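Local coordinates for B-type Cna protein (Enterococcus faecium, PDB 6FWY) that is of unknown function but carries a thioester domain and, as an LPXTG-anchored surface protein, probably takes part in bacterial adhesion, at residues A[25-30]-A[35-40]; A[159-164]-A[271-276]; A[165-168]-A[173-176]. One frame throughout, in Å; residues are numbered along the deposited sequence.

Overall arrangement
The three contacts lie along an elongated chain. Contact 1, the hairpin pairing of 25-30 with 35-40, sits on one side of the chain's centre, and contacts 2 and 3 sit on the other. Centre to centre, contact 1 is about 55 Å from contact 2 and about 66 Å from contact 3. Contacts 2 and 3 touch, with centres about 13 Å apart, because both use strand 159-169: the whole strand pairs with 172-181, and its first half also packs against strand 258-277. The hairpin of contact 3 is nested within the long loop closed by contact 2, and Phe175 packs on Ala275. Strand 258-277 belongs to the large branched sheet that contains contact 1.

Contact 1. Residues A[25-30]-A[35-40]; sequences IRVNMP and EWMISS
Val27 and Glu35 form a hydrogen-bonded antiparallel pair. The Val27 N-H gives the straighter bond, meeting Glu35 O at 2.8 Å with 158° at the hydrogen. The return bond from Glu35 N to Val27 O, 2.9 Å, is more bent, at 138°. Two residues along, at Ile25 and Met37, the backbones have separated: the Ile25 carbonyl and the Met37 N-H stand 4.3 Å apart from O to N, and one water bridges them, accepting from Met37 N at 2.6 Å and donating to Ile25 O.

On the face carrying Val27 and Glu35, the flexible Met37 side chain bends at chi2 (-65°), which turns its methyl CE toward the CB of Val27 while its CG lies 3.6 Å from Val27 CG2. A branched valine offers a compact surface to this pliant thioether. Met29 adds its CG to the apolar cluster and also runs past the extended Glu35, whose OE1 lies 3.5 Å from Met29 CG; the carboxylate also lies close to the like-charged one of Glu56. On the other face the aliphatic part of Arg26 passes the pyrrole side of the Trp36 indole obliquely, with CD 3.7 Å from Trp36 CD1; the guanidinium goes on to bond Ser125 through NH2.

Farther out, helix 99-113 backs the buried side: Tyr104 and Leu108 touch Ile25, Trp111 touches Met37, and Tyr104 OH bonds Met37 O. Strand 122-123 pairs with the outer edge of strand 26-29. The pairing is that of a beta hairpin, strands 26-29 and 32-44, packed on helix 99-113, with a water in place of direct pairing between Ile25 and Met37.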
loop_
_atom_site.group_PDB
_atom_site.type_symbol
_atom_site.label_atom_id
_atom_site.label_comp_id
_atom_site.label_asym_id
_atom_site.label_seq_id
_atom_site.Cartn_x
_atom_site.Cartn_y
_atom_site.Cartn_z
ATOM N N ILE A 25 11.754 3.565 26.867
ATOM C CA ILE A 25 13.019 4.187 26.531
ATOM C C ILE A 25 12.902 5.674 26.817
ATOM O O ILE A 25 11.824 6.182 27.077
ATOM C CB ILE A 25 13.422 3.950 25.038
ATOM C CG1 ILE A 25 12.437 4.576 24.049
ATOM C CG2 ILE A 25 13.563 2.453 24.743
ATOM C CD1 ILE A 25 12.696 6.010 23.652
ATOM N N ARG A 26 14.034 6.362 26.751
ATOM C CA ARG A 26 14.086 7.819 26.800
ATOM C C ARG A 26 14.971 8.255 25.645
ATOM O O ARG A 26 15.586 7.414 24.993
ATOM C CB ARG A 26 14.627 8.297 28.156
ATOM C CG ARG A 26 13.719 7.922 29.312
ATOM C CD ARG A 26 14.340 8.115 30.664
ATOM N NE ARG A 26 15.369 7.116 30.941
ATOM C CZ ARG A 26 16.258 7.199 31.942
ATOM N NH1 ARG A 26 16.234 8.214 32.779
ATOM N NH2 ARG A 26 17.154 6.237 32.107
ATOM N N VAL A 27 15.024 9.559 25.390
ATOM C CA VAL A 27 15.837 10.096 24.315
ATOM C C VAL A 27 16.594 11.331 24.791
ATOM O O VAL A 27 15.972 12.282 25.319
ATOM C CB VAL A 27 15.015 10.488 23.076
ATOM C CG1 VAL A 27 15.912 10.987 21.955
ATOM C CG2 VAL A 27 14.158 9.320 22.584
ATOM N N ASN A 28 17.917 11.308 24.577
ATOM C CA ASN A 28 18.740 12.499 24.670
ATOM C C ASN A 28 18.417 13.426 23.506
ATOM O O ASN A 28 18.858 13.238 22.381
ATOM C CB ASN A 28 20.249 12.160 24.668
ATOM C CG ASN A 28 20.667 11.366 25.894
ATOM O OD1 ASN A 28 20.165 11.586 26.991
ATOM N ND2 ASN A 28 21.576 10.430 25.699
ATOM N N MET A 29 17.580 14.406 23.798
ATOM C CA MET A 29 17.185 15.413 22.851
ATOM C C MET A 29 18.143 16.565 23.005
ATOM O O MET A 29 18.728 16.721 24.070
ATOM C CB MET A 29 15.751 15.862 23.156
ATOM C CG MET A 29 14.725 14.828 22.721
ATOM S SD MET A 29 14.688 14.386 20.959
ATOM C CE MET A 29 13.508 15.561 20.271
ATOM N N PRO A 30 18.234 17.437 21.987
ATOM C CA PRO A 30 19.242 18.510 22.060
ATOM C C PRO A 30 19.304 19.411 23.298
ATOM O O PRO A 30 20.394 19.760 23.716
ATOM C CB PRO A 30 18.920 19.380 20.860
ATOM C CG PRO A 30 18.328 18.419 19.865
ATOM C CD PRO A 30 17.511 17.454 20.697
ATOM N N GLU A 35 14.938 12.571 28.007
ATOM C CA GLU A 35 13.562 13.027 27.842
ATOM C C GLU A 35 12.639 11.805 27.599
ATOM O O GLU A 35 12.977 10.911 26.821
ATOM C CB GLU A 35 13.472 13.989 26.666
ATOM C CG GLU A 35 12.098 14.578 26.455
ATOM C CD GLU A 35 12.025 15.576 25.312
ATOM O OE1 GLU A 35 12.894 16.487 25.228
ATOM O OE2 GLU A 35 11.051 15.497 24.520
ATOM N N TRP A 36 11.502 11.773 28.296
ATOM C CA TRP A 36 10.532 10.677 28.151
ATOM C C TRP A 36 9.808 10.805 26.812
ATOM O O TRP A 36 9.592 11.915 26.306
ATOM C CB TRP A 36 9.501 10.647 29.282
ATOM C CG TRP A 36 10.024 10.222 30.623
ATOM C CD1 TRP A 36 11.333 10.288 31.079
ATOM C CD2 TRP A 36 9.250 9.750 31.724
ATOM N NE1 TRP A 36 11.402 9.861 32.377
ATOM C CE2 TRP A 36 10.145 9.520 32.802
ATOM C CE3 TRP A 36 7.887 9.481 31.909
ATOM C CZ2 TRP A 36 9.711 9.027 34.044
ATOM C CZ3 TRP A 36 7.462 8.986 33.148
ATOM C CH2 TRP A 36 8.383 8.767 34.202
ATOM N N MET A 37 9.471 9.644 26.254
ATOM C CA MET A 37 8.729 9.570 25.008
ATOM C C MET A 37 7.441 8.773 25.232
ATOM O O MET A 37 7.357 7.589 24.912
ATOM C CB MET A 37 9.601 8.955 23.925
ATOM C CG MET A 37 10.765 9.840 23.498
ATOM S SD MET A 37 10.213 11.353 22.709
ATOM C CE MET A 37 11.665 12.344 22.699
ATOM N N ILE A 38 6.458 9.465 25.797
ATOM C CA ILE A 38 5.173 8.885 26.140
ATOM C C ILE A 38 4.341 8.814 24.838
ATOM O O ILE A 38 4.649 9.505 23.848
ATOM C CB ILE A 38 4.408 9.677 27.232
ATOM C CG1 ILE A 38 3.773 10.967 26.657
ATOM C CG2 ILE A 38 5.307 9.983 28.429
ATOM C CD1 ILE A 38 3.092 11.863 27.659
ATOM N N SER A 39 3.303 7.974 24.863
ATOM C CA SER A 39 2.418 7.841 23.719
ATOM C C SER A 39 1.072 7.242 24.096
ATOM O O SER A 39 0.945 6.507 25.091
ATOM C CB SER A 39 3.054 6.989 22.632
ATOM O OG SER A 39 2.453 7.263 21.386
ATOM N N SER A 40 0.085 7.580 23.267
ATOM C CA SER A 40 -1.263 7.015 23.342
ATOM C C SER A 40 -1.566 6.282 22.042
ATOM O O SER A 40 -1.375 6.825 20.960
ATOM C CB SER A 40 -2.285 8.120 23.511
ATOM O OG SER A 40 -2.169 8.747 24.760
HETATM O O HOH W 1 9.636 7.609 27.830
#

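Contact 2. Residues A[159-164]-A[271-276]; sequences FSITAS and KSLSAK
Ile161 has CG2 anti to its backbone N, with CG1 beside that nitrogen (chi1 -63°); Leu273 sets CG anti to its carbonyl carbon (chi1 -63°), and its chi2 of 127°, away from the staggered values, swings CD1 onto CG2 of Ile161. This is face-to-face packing of two beta-sheets: strand 159-169 is an outermost strand of the five-stranded antiparallel sheet, and strand 258-277 belongs to the large branched one. The two side chains cross at about a right angle. Leu273 spreads its methyls over Ile161: CD1 lies 3.7 Å from Ile161 CB, the branch point, and CD2 lies 3.5 Å from Ile161 O. Two branched aliphatic residues suit this interface because they fill it with methyls and ask for no polar partner. Ala163 adds only a marginal touch, its backbone N 4.3 Å from Leu273 CD2.

Each strand has its own sheet partner: Leu273 shares backbone bonds with Phe235, while Thr162 does so with Lys178. Leu189 also touches Ile161. At the start of 271-276, a water accepts from Ile161 N, at 3.0 Å, and Lys271 N. Ile161 CG2 lies 3.4 Å from Leu273 CD1, a modelled closeness that is doubtful.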
loop_
_atom_site.group_PDB
_atom_site.type_symbol
_atom_site.label_atom_id
_atom_site.label_comp_id
_atom_site.label_asym_id
_atom_site.label_seq_id
_atom_site.Cartn_x
_atom_site.Cartn_y
_atom_site.Cartn_z
ATOM N N PHE A 159 0.837 -5.254 -12.877
ATOM C CA PHE A 159 -0.225 -5.526 -13.843
ATOM C C PHE A 159 0.353 -5.838 -15.215
ATOM O O PHE A 159 1.207 -5.108 -15.723
ATOM C CB PHE A 159 -1.203 -4.353 -13.916
ATOM C CG PHE A 159 -2.247 -4.498 -14.983
ATOM C CD1 PHE A 159 -3.013 -5.663 -15.091
ATOM C CD2 PHE A 159 -2.478 -3.468 -15.871
ATOM C CE1 PHE A 159 -3.983 -5.799 -16.074
ATOM C CE2 PHE A 159 -3.433 -3.596 -16.864
ATOM C CZ PHE A 159 -4.202 -4.763 -16.963
ATOM N N SER A 160 -0.129 -6.925 -15.814
ATOM C CA SER A 160 0.298 -7.311 -17.147
ATOM C C SER A 160 -0.821 -7.989 -17.941
ATOM O O SER A 160 -1.684 -8.673 -17.381
ATOM C CB SER A 160 1.498 -8.247 -17.056
ATOM O OG SER A 160 1.138 -9.450 -16.410
ATOM N N ILE A 161 -0.782 -7.756 -19.254
ATOM C CA ILE A 161 -1.561 -8.496 -20.227
ATOM C C ILE A 161 -0.554 -9.128 -21.169
ATOM O O ILE A 161 0.251 -8.432 -21.751
ATOM C CB ILE A 161 -2.530 -7.566 -20.989
ATOM C CG1 ILE A 161 -3.543 -6.963 -20.011
ATOM C CG2 ILE A 161 -3.216 -8.319 -22.130
ATOM C CD1 ILE A 161 -4.470 -5.941 -20.586
ATOM N N THR A 162 -0.618 -10.446 -21.317
ATOM C CA THR A 162 0.348 -11.208 -22.108
ATOM C C THR A 162 -0.371 -12.154 -23.078
ATOM O O THR A 162 -1.253 -12.903 -22.672
ATOM C CB THR A 162 1.273 -12.020 -21.172
ATOM O OG1 THR A 162 1.722 -11.168 -20.109
ATOM C CG2 THR A 162 2.494 -12.575 -21.918
ATOM N N ALA A 163 0.001 -12.098 -24.349
ATOM C CA ALA A 163 -0.545 -12.979 -25.385
ATOM C C ALA A 163 -0.107 -14.392 -25.058
ATOM O O ALA A 163 1.064 -14.614 -24.747
ATOM C CB ALA A 163 -0.034 -12.579 -26.759
ATOM N N SER A 164 -1.056 -15.324 -25.078
ATOM C CA SER A 164 -0.791 -16.739 -24.789
ATOM C C SER A 164 -0.875 -17.616 -26.031
ATOM O O SER A 164 -0.043 -18.509 -26.209
ATOM C CB SER A 164 -1.744 -17.250 -23.705
ATOM O OG SER A 164 -3.090 -16.971 -24.050
ATOM N N LYS A 271 1.484 -2.895 -20.808
ATOM C CA LYS A 271 2.145 -2.566 -22.063
ATOM C C LYS A 271 1.180 -2.540 -23.266
ATOM O O LYS A 271 0.038 -2.996 -23.185
ATOM C CB LYS A 271 3.252 -3.582 -22.351
ATOM C CG LYS A 271 4.332 -3.634 -21.284
ATOM C CD LYS A 271 5.015 -4.994 -21.250
ATOM C CE LYS A 271 6.037 -5.042 -20.118
ATOM N NZ LYS A 271 7.182 -5.894 -20.533
ATOM N N SER A 272 1.667 -2.003 -24.373
ATOM C CA SER A 272 0.972 -2.021 -25.640
ATOM C C SER A 272 1.096 -3.401 -26.294
ATOM O O SER A 272 2.182 -3.965 -26.351
ATOM C CB SER A 272 1.553 -0.956 -26.568
ATOM O OG SER A 272 0.820 -0.904 -27.794
ATOM N N LEU A 273 -0.020 -3.927 -26.772
ATOM C CA LEU A 273 -0.079 -5.234 -27.445
ATOM C C LEU A 273 -0.596 -5.078 -28.852
ATOM O O LEU A 273 -1.392 -4.187 -29.103
ATOM C CB LEU A 273 -1.017 -6.153 -26.667
ATOM C CG LEU A 273 -0.526 -6.436 -25.245
ATOM C CD1 LEU A 273 -1.593 -6.137 -24.216
ATOM C CD2 LEU A 273 -0.055 -7.877 -25.159
ATOM N N SER A 274 -0.134 -5.929 -29.762
ATOM C CA SER A 274 -0.648 -6.005 -31.141
ATOM C C SER A 274 -1.147 -7.400 -31.490
ATOM O O SER A 274 -0.505 -8.384 -31.150
ATOM C CB SER A 274 0.432 -5.624 -32.170
ATOM O OG SER A 274 0.833 -4.286 -31.997
ATOM N N ALA A 275 -2.292 -7.456 -32.162
ATOM C CA ALA A 275 -2.793 -8.664 -32.804
ATOM C C ALA A 275 -2.586 -8.460 -34.297
ATOM O O ALA A 275 -2.896 -7.392 -34.821
ATOM C CB ALA A 275 -4.284 -8.865 -32.501
ATOM N N LYS A 276 -2.077 -9.478 -34.980
ATOM C CA LYS A 276 -1.830 -9.414 -36.419
ATOM C C LYS A 276 -2.515 -10.600 -37.101
ATOM O O LYS A 276 -2.512 -11.693 -36.565
ATOM C CB LYS A 276 -0.324 -9.411 -36.669
ATOM C CG LYS A 276 0.089 -9.414 -38.135
ATOM C CD LYS A 276 1.571 -9.064 -38.313
ATOM C CE LYS A 276 2.270 -9.827 -39.444
ATOM N NZ LYS A 276 1.624 -9.710 -40.788
HETATM O O HOH W 2 1.522 -5.974 -20.036
#

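Contact 3. Residues A[165-168]-A[173-176]; sequences KTAD and HTFT
Backbone bonds set the pairing of Lys165-Asp168 with His173-Thr176. Thr176 N gives to Lys165 O at 2.9 Å, and Ala167 and Thr174 exchange bonds, Thr174 N reaching Ala167 O at 2.7 Å. Thr174 chi1, 78°, sets OG1 between the backbone N and the carbonyl carbon, where it donates to the same Ala167 O at 2.7 Å. The two donors come from opposite faces of that carbonyl plane, a double grip that threonine can supply because its hydroxyl sits so close to its own N-H.

Side chain to side chain, His173 ND1 donates to Asp168 OD1 at 2.6 Å, a His-carboxylate hydrogen bond. The carboxylate and imidazole lie side by side with planes 53° apart, and OD1 is met from above the carboxylate plane. This interaction probably favours a positive charge on the imidazole, whose ring also meets that of Trp277, planes about 25° apart.

Apolar contacts flank these bonds. Thr166 CG2 comes obliquely to Phe175 CD1 at 3.5 Å, and Lys165 lays its aliphatic chain alongside Thr176, whose OG1 bonds Thr221. Phe175 turns inward onto Ala275. The whole is a two-stranded antiparallel beta hairpin at the edge of the five-stranded sheet.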
loop_
_atom_site.group_PDB
_atom_site.type_symbol
_atom_site.label_atom_id
_atom_site.label_comp_id
_atom_site.label_asym_id
_atom_site.label_seq_id
_atom_site.Cartn_x
_atom_site.Cartn_y
_atom_site.Cartn_z
ATOM N N LYS A 165 -1.873 -17.383 -26.879
ATOM C CA LYS A 165 -2.053 -18.172 -28.103
ATOM C C LYS A 165 -2.919 -17.460 -29.125
ATOM O O LYS A 165 -3.646 -16.528 -28.792
ATOM C CB LYS A 165 -2.665 -19.538 -27.784
ATOM C CG LYS A 165 -4.047 -19.455 -27.154
ATOM C CD LYS A 165 -4.566 -20.813 -26.690
ATOM C CE LYS A 165 -5.752 -20.605 -25.754
ATOM N NZ LYS A 165 -6.331 -21.865 -25.229
ATOM N N THR A 166 -2.826 -17.909 -30.372
ATOM C CA THR A 166 -3.614 -17.410 -31.488
ATOM C C THR A 166 -4.125 -18.613 -32.261
ATOM O O THR A 166 -3.443 -19.630 -32.328
ATOM C CB THR A 166 -2.772 -16.527 -32.444
ATOM O OG1 THR A 166 -1.751 -17.322 -33.067
ATOM C CG2 THR A 166 -2.095 -15.374 -31.689
ATOM N N ALA A 167 -5.309 -18.497 -32.855
ATOM C CA ALA A 167 -5.845 -19.553 -33.705
ATOM C C ALA A 167 -6.990 -19.038 -34.572
ATOM O O ALA A 167 -7.717 -18.112 -34.186
ATOM C CB ALA A 167 -6.339 -20.737 -32.874
ATOM N N ASP A 168 -7.153 -19.661 -35.737
ATOM C CA ASP A 168 -8.348 -19.477 -36.530
ATOM C C ASP A 168 -9.397 -20.473 -36.017
ATOM O O ASP A 168 -9.097 -21.648 -35.835
ATOM C CB ASP A 168 -8.030 -19.652 -38.025
ATOM C CG ASP A 168 -7.242 -18.468 -38.597
ATOM O OD1 ASP A 168 -7.091 -17.426 -37.922
ATOM O OD2 ASP A 168 -6.753 -18.593 -39.738
ATOM N N HIS A 173 -10.345 -14.945 -36.798
ATOM C CA HIS A 173 -8.996 -14.999 -36.259
ATOM C C HIS A 173 -9.146 -14.705 -34.773
ATOM O O HIS A 173 -9.778 -13.714 -34.421
ATOM C CB HIS A 173 -8.077 -13.925 -36.867
ATOM C CG HIS A 173 -7.928 -13.994 -38.357
ATOM N ND1 HIS A 173 -7.297 -15.039 -38.998
ATOM C CD2 HIS A 173 -8.284 -13.113 -39.327
ATOM C CE1 HIS A 173 -7.286 -14.809 -40.299
ATOM N NE2 HIS A 173 -7.875 -13.645 -40.524
ATOM N N THR A 174 -8.581 -15.556 -33.910
ATOM C CA THR A 174 -8.695 -15.397 -32.447
ATOM C C THR A 174 -7.323 -15.114 -31.799
ATOM O O THR A 174 -6.302 -15.659 -32.217
ATOM C CB THR A 174 -9.368 -16.610 -31.750
ATOM O OG1 THR A 174 -8.448 -17.687 -31.621
ATOM C CG2 THR A 174 -10.600 -17.082 -32.516
ATOM N N PHE A 175 -7.320 -14.256 -30.784
ATOM C CA PHE A 175 -6.112 -13.891 -30.047
ATOM C C PHE A 175 -6.434 -13.936 -28.556
ATOM O O PHE A 175 -7.237 -13.144 -28.063
ATOM C CB PHE A 175 -5.642 -12.484 -30.443
ATOM C CG PHE A 175 -5.399 -12.324 -31.913
ATOM C CD1 PHE A 175 -4.158 -12.637 -32.462
ATOM C CD2 PHE A 175 -6.421 -11.893 -32.753
ATOM C CE1 PHE A 175 -3.939 -12.507 -33.826
ATOM C CE2 PHE A 175 -6.216 -11.756 -34.115
ATOM C CZ PHE A 175 -4.982 -12.061 -34.665
ATOM N N THR A 176 -5.830 -14.875 -27.840
ATOM C CA THR A 176 -6.049 -15.026 -26.403
ATOM C C THR A 176 -4.911 -14.370 -25.622
ATOM O O THR A 176 -3.758 -14.455 -26.011
ATOM C CB THR A 176 -6.230 -16.508 -26.024
ATOM O OG1 THR A 176 -7.305 -17.042 -26.803
ATOM C CG2 THR A 176 -6.547 -16.683 -24.530
HETATM O O HOH W 3 -5.444 -15.999 -35.410
#